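Local coordinates for protein aminofutalosine deaminase (Helicobacter pylori, PDB 7LKK) that deaminates aminofutalosine in the menaquinone pathway, using a metal-dependent amidohydrolase active site that here holds an iron ion and a coformycin-type inhibitor, at residues A[16-25]-A[61-72]; A[338-346]-A[403-411]. One frame throughout, in Å; residues are numbered along the deposited sequence.

Contact 1: residues A[16-25]-A[61-72]; sequences QEIIGASLVF and LKAQFFENSVLL
A chi1 of -171° turns the Phe65 ring away from its own N and back over the neighbouring strand, one face on the backbone of Ala21, with Phe65 CZ coming to 3.4 Å from Ala21 C. Its bridge partner, Gly20, has no side chain to block the ring. Val70 also sends one methyl anti to its own N: CG1 sits over a face of the Phe25 ring, 3.8 Å from the centroid and 18° off the normal, a CH-pi contact. The other methyl, CG2, turns to Leu23.

The backbones form two short parallel pairings. Strand 17-21 lies beside 62-66 at 13°, with bonds that alternate from Ile18 N to Lys62 O through to Phe66 N to Gly20 O. Past the corner, 23-25 pairs with 69-72. The change of direction carries a beta bulge: the register slips by two residues between Ala21 and Leu23, segment 61-72 taking up the two extra residues in a type II turn from Phe66 to Ser69. At the corner Ser22 OG accepts the Asn68 N-H at 2.8 Å, while Ser69 OG donates to Glu67 O at 2.9 Å from above that carbonyl's plane. The corner separates two sheets: the first pairing belongs to a small mixed sheet of four strands, the second to strands leading into the amidohydrolase barrel.

Inside the corner, Leu71 CB packs on Ala21 CB at 3.8 Å. Its two methyls part: CD1 meets Ile19 CD1, the side chains crossing at about a right angle, and CD2 reaches Val24 CG2. Tyr51, on helix 51-57, meets the Phe65 ring and also touches Ile18 and Ala63.

Contact 2: residues A[338-346]-A[403-411]; sequences LLDELRAFL and LQFLLHAKE
Arg343 NH1 holds two carbonyls at the end of helix 403-408: Ala409 O at 2.8 Å, with a fairly straight N-H (162°), and Leu406 O at 2.9 Å, more bent (139°). The Ala409 oxygen lies in the guanidinium plane, the Leu406 oxygen somewhat tilted from it. The guanidinium thus binds carbonyls at the C-terminal end of the helix, where the last ones lack N-H partners of the helix itself, and the positive charge probably suits the negative end of the helix dipole.

Beside this polar grip lies a row of leucines from 338-346. Leu339 fits against the chain as it leaves the helix, CD1 3.4 Å from Ala409 O and CD2 3.8 Å from Ala409 CB. Leu342 CD1 meets Leu406 CD2 at 3.7 Å, the two side chains passing at a slant. One turn on, Leu346 CD1 reaches Leu403 CD1, Leu406 CB and Leu407 CD2, so a single methyl serves three residues.

What sets the guanidinium is its own helix. The Arg343 chain bends at chi3 and folds back, which puts Arg343 NH2 2.7 Å from Asp340 OD1 in a salt bridge close to the guanidinium plane. Leu339 O sits over the centre of one face. Ser335 OG is hydrogen-bonded to the other carboxylate oxygen, Asp340 OD2, and a water bonded to Lys410 O makes a weak bond to Asp340 OD1.

The second subunit closes in as well: Tyr93 of that subunit packs on Leu403 and Leu407, and its Ile334 on Arg343. The short helix axes cross at -119° and come within 9.2 Å. Leu339 and Phe405 both touch strand 69-80, Phe405 also meeting Phe390 edge-to-face, and Leu403 packs on helix 353-364.

In the fold
The centre of contact 1 lies about 27 Å from the centre of the chain and that of contact 2 about 16 Å; the first is partly buried, the second buried, and their own centres are about 21 Å apart. Both are away from the iron and inhibitor site. Contact 1 is held chiefly by main-chain bonds between parallel strands, contact 2 by leucine packing and one charged side chain gripping carbonyls. They meet at helix 401-408, where Phe405 CZ comes to 3.7 Å from Leu72 CD1 and its ring and CB also pack on Val70 and Phe25. That helix therefore lies between the strand pair 23-25 and 69-72 and helix 338-348. Contact 2 alone reaches the second subunit.

Contact 1: residues A[16-25]-A[61-72]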
loop_
_atom_site.group_PDB
_atom_site.type_symbol
_atom_site.label_atom_id
_atom_site.label_comp_id
_atom_site.label_asym_id
_atom_site.label_seq_id
_atom_site.Cartn_x
_atom_site.Cartn_y
_atom_site.Cartn_z
ATOM N N GLN A 16 10.123 -9.744 37.709
ATOM C CA GLN A 16 9.336 -10.461 36.718
ATOM C C GLN A 16 7.888 -9.989 36.739
ATOM O O GLN A 16 7.372 -9.541 37.767
ATOM C CB GLN A 16 9.396 -11.969 36.969
ATOM C CG GLN A 16 10.750 -12.597 36.684
ATOM C CD GLN A 16 10.773 -14.084 36.977
ATOM O OE1 GLN A 16 9.766 -14.663 37.385
ATOM N NE2 GLN A 16 11.926 -14.712 36.773
ATOM N N GLU A 17 7.238 -10.080 35.580
ATOM C CA GLU A 17 5.826 -9.752 35.460
ATOM C C GLU A 17 5.205 -10.659 34.408
ATOM O O GLU A 17 5.899 -11.397 33.705
ATOM C CB GLU A 17 5.612 -8.273 35.109
ATOM C CG GLU A 17 6.360 -7.812 33.875
ATOM C CD GLU A 17 6.101 -6.352 33.542
ATOM O OE1 GLU A 17 4.943 -5.902 33.678
ATOM O OE2 GLU A 17 7.057 -5.655 33.147
ATOM N N ILE A 18 3.880 -10.601 34.313
ATOM C CA ILE A 18 3.110 -11.407 33.374
ATOM C C ILE A 18 2.268 -10.471 32.522
ATOM O O ILE A 18 1.635 -9.548 33.048
ATOM C CB ILE A 18 2.213 -12.430 34.099
ATOM C CG1 ILE A 18 3.027 -13.252 35.102
ATOM C CG2 ILE A 18 1.518 -13.346 33.099
ATOM C CD1 ILE A 18 2.192 -14.238 35.903
ATOM N N ILE A 19 2.270 -10.697 31.210
ATOM C CA ILE A 19 1.361 -10.014 30.299
ATOM C C ILE A 19 0.715 -11.054 29.396
ATOM O O ILE A 19 1.371 -11.999 28.945
ATOM C CB ILE A 19 2.059 -8.921 29.457
ATOM C CG1 ILE A 19 3.224 -9.498 28.652
ATOM C CG2 ILE A 19 2.514 -7.767 30.342
ATOM C CD1 ILE A 19 3.791 -8.528 27.632
ATOM N N GLY A 20 -0.586 -10.886 29.146
ATOM C CA GLY A 20 -1.310 -11.783 28.279
ATOM C C GLY A 20 -2.232 -11.003 27.347
ATOM O O GLY A 20 -2.495 -9.820 27.559
ATOM N N ALA A 21 -2.697 -11.698 26.318
ATOM C CA ALA A 21 -3.595 -11.090 25.347
ATOM C C ALA A 21 -4.485 -12.172 24.756
ATOM O O ALA A 21 -4.193 -13.367 24.857
ATOM C CB ALA A 21 -2.819 -10.359 24.241
ATOM N N SER A 22 -5.580 -11.730 24.128
ATOM C CA SER A 22 -6.514 -12.669 23.514
ATOM C C SER A 22 -5.841 -13.502 22.435
ATOM O O SER A 22 -6.219 -14.658 22.215
ATOM C CB SER A 22 -7.708 -11.915 22.926
ATOM O OG SER A 22 -8.349 -11.122 23.909
ATOM N N LEU A 23 -4.856 -12.932 21.748
ATOM C CA LEU A 23 -4.107 -13.622 20.711
ATOM C C LEU A 23 -2.626 -13.371 20.941
ATOM O O LEU A 23 -2.224 -12.234 21.211
ATOM C CB LEU A 23 -4.521 -13.144 19.315
ATOM C CG LEU A 23 -5.963 -13.449 18.903
ATOM C CD1 LEU A 23 -6.402 -12.528 17.772
ATOM C CD2 LEU A 23 -6.102 -14.907 18.496
ATOM N N VAL A 24 -1.826 -14.427 20.847
ATOM C CA VAL A 24 -0.377 -14.342 20.982
ATOM C C VAL A 24 0.250 -14.965 19.745
ATOM O O VAL A 24 -0.054 -16.113 19.403
ATOM C CB VAL A 24 0.126 -15.044 22.257
ATOM C CG1 VAL A 24 1.646 -14.994 22.326
ATOM C CG2 VAL A 24 -0.489 -14.407 23.492
ATOM N N PHE A 25 1.113 -14.209 19.072
ATOM C CA PHE A 25 1.860 -14.699 17.919
ATOM C C PHE A 25 3.245 -15.109 18.405
ATOM O O PHE A 25 4.046 -14.255 18.802
ATOM C CB PHE A 25 1.963 -13.634 16.827
ATOM C CG PHE A 25 0.639 -13.219 16.241
ATOM C CD1 PHE A 25 -0.512 -13.958 16.472
ATOM C CD2 PHE A 25 0.552 -12.086 15.445
ATOM C CE1 PHE A 25 -1.720 -13.567 15.929
ATOM C CE2 PHE A 25 -0.652 -11.694 14.899
ATOM C CZ PHE A 25 -1.790 -12.435 15.140
ATOM N N LEU A 61 3.365 -12.238 41.146
ATOM C CA LEU A 61 3.933 -11.422 40.076
ATOM C C LEU A 61 2.872 -10.458 39.542
ATOM O O LEU A 61 1.666 -10.782 39.625
ATOM C CB LEU A 61 4.428 -12.337 38.961
ATOM C CG LEU A 61 5.639 -13.173 39.334
ATOM C CD1 LEU A 61 6.079 -13.891 38.088
ATOM C CD2 LEU A 61 6.708 -12.239 39.868
ATOM N N LYS A 62 3.316 -9.250 39.061
ATOM C CA LYS A 62 2.383 -8.259 38.509
ATOM C C LYS A 62 1.884 -8.776 37.171
ATOM O O LYS A 62 2.671 -9.300 36.395
ATOM C CB LYS A 62 3.042 -6.855 38.434
ATOM C CG LYS A 62 1.871 -5.949 38.283
ATOM C CD LYS A 62 1.359 -5.745 39.625
ATOM C CE LYS A 62 -0.191 -5.833 39.635
ATOM N NZ LYS A 62 -0.818 -5.441 40.950
ATOM N N ALA A 63 0.573 -8.643 36.924
ATOM C CA ALA A 63 -0.085 -9.308 35.807
ATOM C C ALA A 63 -1.117 -8.408 35.149
ATOM O O ALA A 63 -1.983 -7.837 35.818
ATOM C CB ALA A 63 -0.746 -10.614 36.249
ATOM N N GLN A 64 -1.012 -8.300 33.820
ATOM C CA GLN A 64 -1.953 -7.571 32.974
ATOM C C GLN A 64 -2.407 -8.438 31.801
ATOM O O GLN A 64 -1.594 -9.127 31.178
ATOM C CB GLN A 64 -1.323 -6.286 32.425
ATOM C CG GLN A 64 -1.325 -5.140 33.408
ATOM C CD GLN A 64 -1.157 -3.800 32.730
ATOM O OE1 GLN A 64 -0.072 -3.463 32.257
ATOM N NE2 GLN A 64 -2.235 -3.029 32.674
ATOM N N PHE A 65 -3.708 -8.401 31.502
ATOM C CA PHE A 65 -4.282 -9.064 30.333
ATOM C C PHE A 65 -4.890 -8.010 29.420
ATOM O O PHE A 65 -5.594 -7.111 29.891
ATOM C CB PHE A 65 -5.354 -10.094 30.717
ATOM C CG PHE A 65 -5.815 -10.944 29.563
ATOM C CD1 PHE A 65 -5.096 -12.066 29.185
ATOM C CD2 PHE A 65 -6.955 -10.609 28.845
ATOM C CE1 PHE A 65 -5.509 -12.846 28.122
ATOM C CE2 PHE A 65 -7.372 -11.385 27.778
ATOM C CZ PHE A 65 -6.650 -12.505 27.416
ATOM N N PHE A 66 -4.625 -8.126 28.122
ATOM C CA PHE A 66 -5.094 -7.168 27.124
ATOM C C PHE A 66 -6.137 -7.859 26.247
ATOM O O PHE A 66 -5.796 -8.591 25.313
ATOM C CB PHE A 66 -3.926 -6.625 26.305
ATOM C CG PHE A 66 -2.972 -5.781 27.105
ATOM C CD1 PHE A 66 -3.154 -4.412 27.206
ATOM C CD2 PHE A 66 -1.900 -6.360 27.767
ATOM C CE1 PHE A 66 -2.280 -3.634 27.946
ATOM C CE2 PHE A 66 -1.026 -5.589 28.507
ATOM C CZ PHE A 66 -1.216 -4.224 28.598
ATOM N N GLU A 67 -7.407 -7.627 26.563
ATOM C CA GLU A 67 -8.500 -8.186 25.781
ATOM C C GLU A 67 -8.524 -7.587 24.379
ATOM O O GLU A 67 -8.190 -6.418 24.172
ATOM C CB GLU A 67 -9.832 -7.921 26.483
ATOM C CG GLU A 67 -10.930 -8.921 26.176
ATOM C CD GLU A 67 -12.232 -8.577 26.877
ATOM O OE1 GLU A 67 -13.297 -9.046 26.424
ATOM O OE2 GLU A 67 -12.189 -7.834 27.882
ATOM N N ASN A 68 -8.921 -8.414 23.407
ATOM C CA ASN A 68 -9.051 -8.004 22.007
ATOM C C ASN A 68 -7.753 -7.414 21.467
ATOM O O ASN A 68 -7.768 -6.509 20.629
ATOM C CB ASN A 68 -10.209 -7.019 21.825
ATOM C CG ASN A 68 -11.551 -7.651 22.123
ATOM O OD1 ASN A 68 -11.687 -8.875 22.097
ATOM N ND2 ASN A 68 -12.546 -6.824 22.417
ATOM N N SER A 69 -6.624 -7.930 21.938
ATOM C CA SER A 69 -5.318 -7.417 21.570
ATOM C C SER A 69 -4.445 -8.564 21.081
ATOM O O SER A 69 -4.773 -9.741 21.245
ATOM C CB SER A 69 -4.655 -6.694 22.748
ATOM O OG SER A 69 -5.497 -5.666 23.240
ATOM N N VAL A 70 -3.323 -8.202 20.465
ATOM C CA VAL A 70 -2.355 -9.165 19.956
ATOM C C VAL A 70 -1.027 -8.926 20.656
ATOM O O VAL A 70 -0.520 -7.798 20.668
ATOM C CB VAL A 70 -2.195 -9.061 18.429
ATOM C CG1 VAL A 70 -1.000 -9.877 17.962
ATOM C CG2 VAL A 70 -3.469 -9.524 17.731
ATOM N N LEU A 71 -0.478 -9.984 21.243
ATOM C CA LEU A 71 0.856 -9.979 21.824
ATOM C C LEU A 71 1.792 -10.714 20.874
ATOM O O LEU A 71 1.484 -11.824 20.431
ATOM C CB LEU A 71 0.849 -10.648 23.203
ATOM C CG LEU A 71 2.184 -10.921 23.896
ATOM C CD1 LEU A 71 2.962 -9.635 24.088
ATOM C CD2 LEU A 71 1.957 -11.617 25.232
ATOM N N LEU A 72 2.925 -10.094 20.558
ATOM C CA LEU A 72 3.850 -10.648 19.580
ATOM C C LEU A 72 5.230 -10.062 19.850
ATOM O O LEU A 72 5.364 -9.098 20.616
ATOM C CB LEU A 72 3.387 -10.348 18.142
ATOM C CG LEU A 72 3.722 -8.986 17.527
ATOM C CD1 LEU A 72 3.654 -9.062 16.008
ATOM C CD2 LEU A 72 2.785 -7.904 18.046
#

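Contact 2: residues A[338-346]-A[403-411]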
loop_
_atom_site.group_PDB
_atom_site.type_symbol
_atom_site.label_atom_id
_atom_site.label_comp_id
_atom_site.label_asym_id
_atom_site.label_seq_id
_atom_site.Cartn_x
_atom_site.Cartn_y
_atom_site.Cartn_z
ATOM N N LEU A 338 7.110 -0.004 9.845
ATOM C CA LEU A 338 7.244 -1.348 9.297
ATOM C C LEU A 338 5.883 -1.952 8.980
ATOM O O LEU A 338 5.766 -2.768 8.061
ATOM C CB LEU A 338 8.021 -2.249 10.259
ATOM C CG LEU A 338 8.477 -3.588 9.667
ATOM C CD1 LEU A 338 9.302 -3.376 8.407
ATOM C CD2 LEU A 338 9.258 -4.407 10.682
ATOM N N LEU A 339 4.844 -1.550 9.715
ATOM C CA LEU A 339 3.498 -2.033 9.420
ATOM C C LEU A 339 3.025 -1.549 8.053
ATOM O O LEU A 339 2.383 -2.302 7.311
ATOM C CB LEU A 339 2.533 -1.588 10.517
ATOM C CG LEU A 339 2.759 -2.244 11.884
ATOM C CD1 LEU A 339 2.026 -1.489 12.980
ATOM C CD2 LEU A 339 2.330 -3.699 11.855
ATOM N N ASP A 340 3.333 -0.297 7.705
ATOM C CA ASP A 340 3.047 0.187 6.358
ATOM C C ASP A 340 3.806 -0.624 5.315
ATOM O O ASP A 340 3.255 -0.972 4.265
ATOM C CB ASP A 340 3.407 1.669 6.237
ATOM C CG ASP A 340 2.440 2.572 6.980
ATOM O OD1 ASP A 340 1.410 2.074 7.475
ATOM O OD2 ASP A 340 2.714 3.789 7.068
ATOM N N GLU A 341 5.073 -0.941 5.597
ATOM C CA GLU A 341 5.873 -1.727 4.662
ATOM C C GLU A 341 5.300 -3.125 4.486
ATOM O O GLU A 341 5.317 -3.677 3.378
ATOM C CB GLU A 341 7.321 -1.806 5.149
ATOM C CG GLU A 341 8.317 -2.216 4.079
ATOM C CD GLU A 341 8.484 -1.160 3.007
ATOM O OE1 GLU A 341 8.268 0.034 3.307
ATOM O OE2 GLU A 341 8.829 -1.520 1.863
ATOM N N LEU A 342 4.792 -3.719 5.568
ATOM C CA LEU A 342 4.224 -5.059 5.478
ATOM C C LEU A 342 2.948 -5.066 4.645
ATOM O O LEU A 342 2.704 -6.009 3.885
ATOM C CB LEU A 342 3.964 -5.612 6.879
ATOM C CG LEU A 342 5.235 -5.856 7.700
ATOM C CD1 LEU A 342 4.898 -6.298 9.120
ATOM C CD2 LEU A 342 6.134 -6.871 7.007
ATOM N N ARG A 343 2.126 -4.021 4.768
ATOM C CA ARG A 343 0.939 -3.927 3.924
ATOM C C ARG A 343 1.316 -3.715 2.463
ATOM O O ARG A 343 0.673 -4.270 1.564
ATOM C CB ARG A 343 0.026 -2.804 4.417
ATOM C CG ARG A 343 -0.776 -3.174 5.658
ATOM C CD ARG A 343 -1.726 -2.062 6.061
ATOM N NE ARG A 343 -1.036 -0.962 6.728
ATOM C CZ ARG A 343 -0.791 -0.914 8.034
ATOM N NH1 ARG A 343 -1.177 -1.909 8.824
ATOM N NH2 ARG A 343 -0.157 0.131 8.550
ATOM N N ALA A 344 2.355 -2.916 2.202
ATOM C CA ALA A 344 2.856 -2.801 0.837
ATOM C C ALA A 344 3.346 -4.150 0.332
ATOM O O ALA A 344 3.134 -4.504 -0.834
ATOM C CB ALA A 344 3.976 -1.760 0.766
ATOM N N PHE A 345 3.990 -4.920 1.212
ATOM C CA PHE A 345 4.450 -6.263 0.872
ATOM C C PHE A 345 3.285 -7.153 0.451
ATOM O O PHE A 345 3.382 -7.895 -0.533
ATOM C CB PHE A 345 5.194 -6.849 2.077
ATOM C CG PHE A 345 5.782 -8.212 1.850
ATOM C CD1 PHE A 345 6.954 -8.369 1.130
ATOM C CD2 PHE A 345 5.182 -9.337 2.399
ATOM C CE1 PHE A 345 7.507 -9.627 0.938
ATOM C CE2 PHE A 345 5.725 -10.593 2.210
ATOM C CZ PHE A 345 6.890 -10.739 1.479
ATOM N N LEU A 346 2.169 -7.083 1.182
ATOM C CA LEU A 346 0.996 -7.872 0.819
ATOM C C LEU A 346 0.471 -7.480 -0.557
ATOM O O LEU A 346 -0.003 -8.334 -1.315
ATOM C CB LEU A 346 -0.094 -7.709 1.877
ATOM C CG LEU A 346 0.242 -8.185 3.291
ATOM C CD1 LEU A 346 -0.934 -7.943 4.231
ATOM C CD2 LEU A 346 0.646 -9.658 3.295
ATOM N N LEU A 403 -3.427 -12.137 9.342
ATOM C CA LEU A 403 -3.749 -11.223 8.249
ATOM C C LEU A 403 -4.484 -9.987 8.756
ATOM O O LEU A 403 -4.144 -8.858 8.385
ATOM C CB LEU A 403 -4.572 -11.945 7.184
ATOM C CG LEU A 403 -5.167 -11.061 6.083
ATOM C CD1 LEU A 403 -4.077 -10.316 5.327
ATOM C CD2 LEU A 403 -6.017 -11.887 5.129
ATOM N N GLN A 404 -5.497 -10.178 9.610
ATOM C CA GLN A 404 -6.234 -9.036 10.146
ATOM C C GLN A 404 -5.324 -8.133 10.970
ATOM O O GLN A 404 -5.479 -6.905 10.956
ATOM C CB GLN A 404 -7.420 -9.508 10.989
ATOM C CG GLN A 404 -8.451 -10.331 10.229
ATOM C CD GLN A 404 -9.296 -9.503 9.284
ATOM O OE1 GLN A 404 -9.339 -8.275 9.378
ATOM N NE2 GLN A 404 -9.978 -10.175 8.366
ATOM N N PHE A 405 -4.379 -8.724 11.705
ATOM C CA PHE A 405 -3.400 -7.924 12.434
ATOM C C PHE A 405 -2.597 -7.043 11.483
ATOM O O PHE A 405 -2.457 -5.836 11.707
ATOM C CB PHE A 405 -2.465 -8.831 13.236
ATOM C CG PHE A 405 -1.256 -8.123 13.778
ATOM C CD1 PHE A 405 -1.329 -7.415 14.966
ATOM C CD2 PHE A 405 -0.051 -8.151 13.094
ATOM C CE1 PHE A 405 -0.220 -6.756 15.465
ATOM C CE2 PHE A 405 1.060 -7.494 13.589
ATOM C CZ PHE A 405 0.974 -6.796 14.775
ATOM N N LEU A 406 -2.048 -7.637 10.419
ATOM C CA LEU A 406 -1.251 -6.870 9.468
ATOM C C LEU A 406 -2.073 -5.778 8.796
ATOM O O LEU A 406 -1.541 -4.713 8.465
ATOM C CB LEU A 406 -0.647 -7.801 8.415
ATOM C CG LEU A 406 0.449 -8.753 8.902
ATOM C CD1 LEU A 406 0.919 -9.660 7.773
ATOM C CD2 LEU A 406 1.618 -7.976 9.490
ATOM N N LEU A 407 -3.367 -6.022 8.586
ATOM C CA LEU A 407 -4.209 -5.041 7.914
ATOM C C LEU A 407 -4.561 -3.873 8.829
ATOM O O LEU A 407 -4.642 -2.728 8.370
ATOM C CB LEU A 407 -5.484 -5.708 7.395
ATOM C CG LEU A 407 -5.320 -6.677 6.223
ATOM C CD1 LEU A 407 -6.660 -7.306 5.863
ATOM C CD2 LEU A 407 -4.716 -5.974 5.018
ATOM N N HIS A 408 -4.769 -4.134 10.122
ATOM C CA HIS A 408 -5.319 -3.127 11.015
ATOM C C HIS A 408 -4.323 -2.543 12.010
ATOM O O HIS A 408 -4.608 -1.487 12.582
ATOM C CB HIS A 408 -6.519 -3.704 11.781
ATOM C CG HIS A 408 -7.625 -4.177 10.889
ATOM N ND1 HIS A 408 -8.340 -3.325 10.075
ATOM C CD2 HIS A 408 -8.128 -5.416 10.670
ATOM C CE1 HIS A 408 -9.240 -4.016 9.398
ATOM N NE2 HIS A 408 -9.133 -5.288 9.742
ATOM N N ALA A 409 -3.175 -3.182 12.227
ATOM C CA ALA A 409 -2.207 -2.662 13.188
ATOM C C ALA A 409 -1.580 -1.373 12.664
ATOM O O ALA A 409 -1.021 -1.346 11.564
ATOM C CB ALA A 409 -1.122 -3.697 13.476
ATOM N N LYS A 410 -1.680 -0.304 13.450
ATOM C CA LYS A 410 -1.091 0.980 13.092
ATOM C C LYS A 410 -0.111 1.481 14.140
ATOM O O LYS A 410 1.043 1.779 13.808
ATOM C CB LYS A 410 -2.198 2.016 12.840
ATOM C CG LYS A 410 -2.639 2.066 11.383
ATOM C CD LYS A 410 -4.151 2.071 11.236
ATOM C CE LYS A 410 -4.746 3.413 11.617
ATOM N NZ LYS A 410 -6.224 3.431 11.428
ATOM N N GLU A 411 -0.531 1.582 15.401
ATOM C CA GLU A 411 0.333 2.053 16.474
ATOM C C GLU A 411 0.297 1.062 17.627
ATOM O O GLU A 411 -0.761 0.520 17.960
ATOM C CB GLU A 411 -0.092 3.443 16.969
ATOM C CG GLU A 411 0.779 3.992 18.092
ATOM C CD GLU A 411 0.710 5.504 18.203
ATOM O OE1 GLU A 411 0.602 6.174 17.153
ATOM O OE2 GLU A 411 0.765 6.022 19.339
HETATM O O HOH W 1 1.914 2.077 10.887
#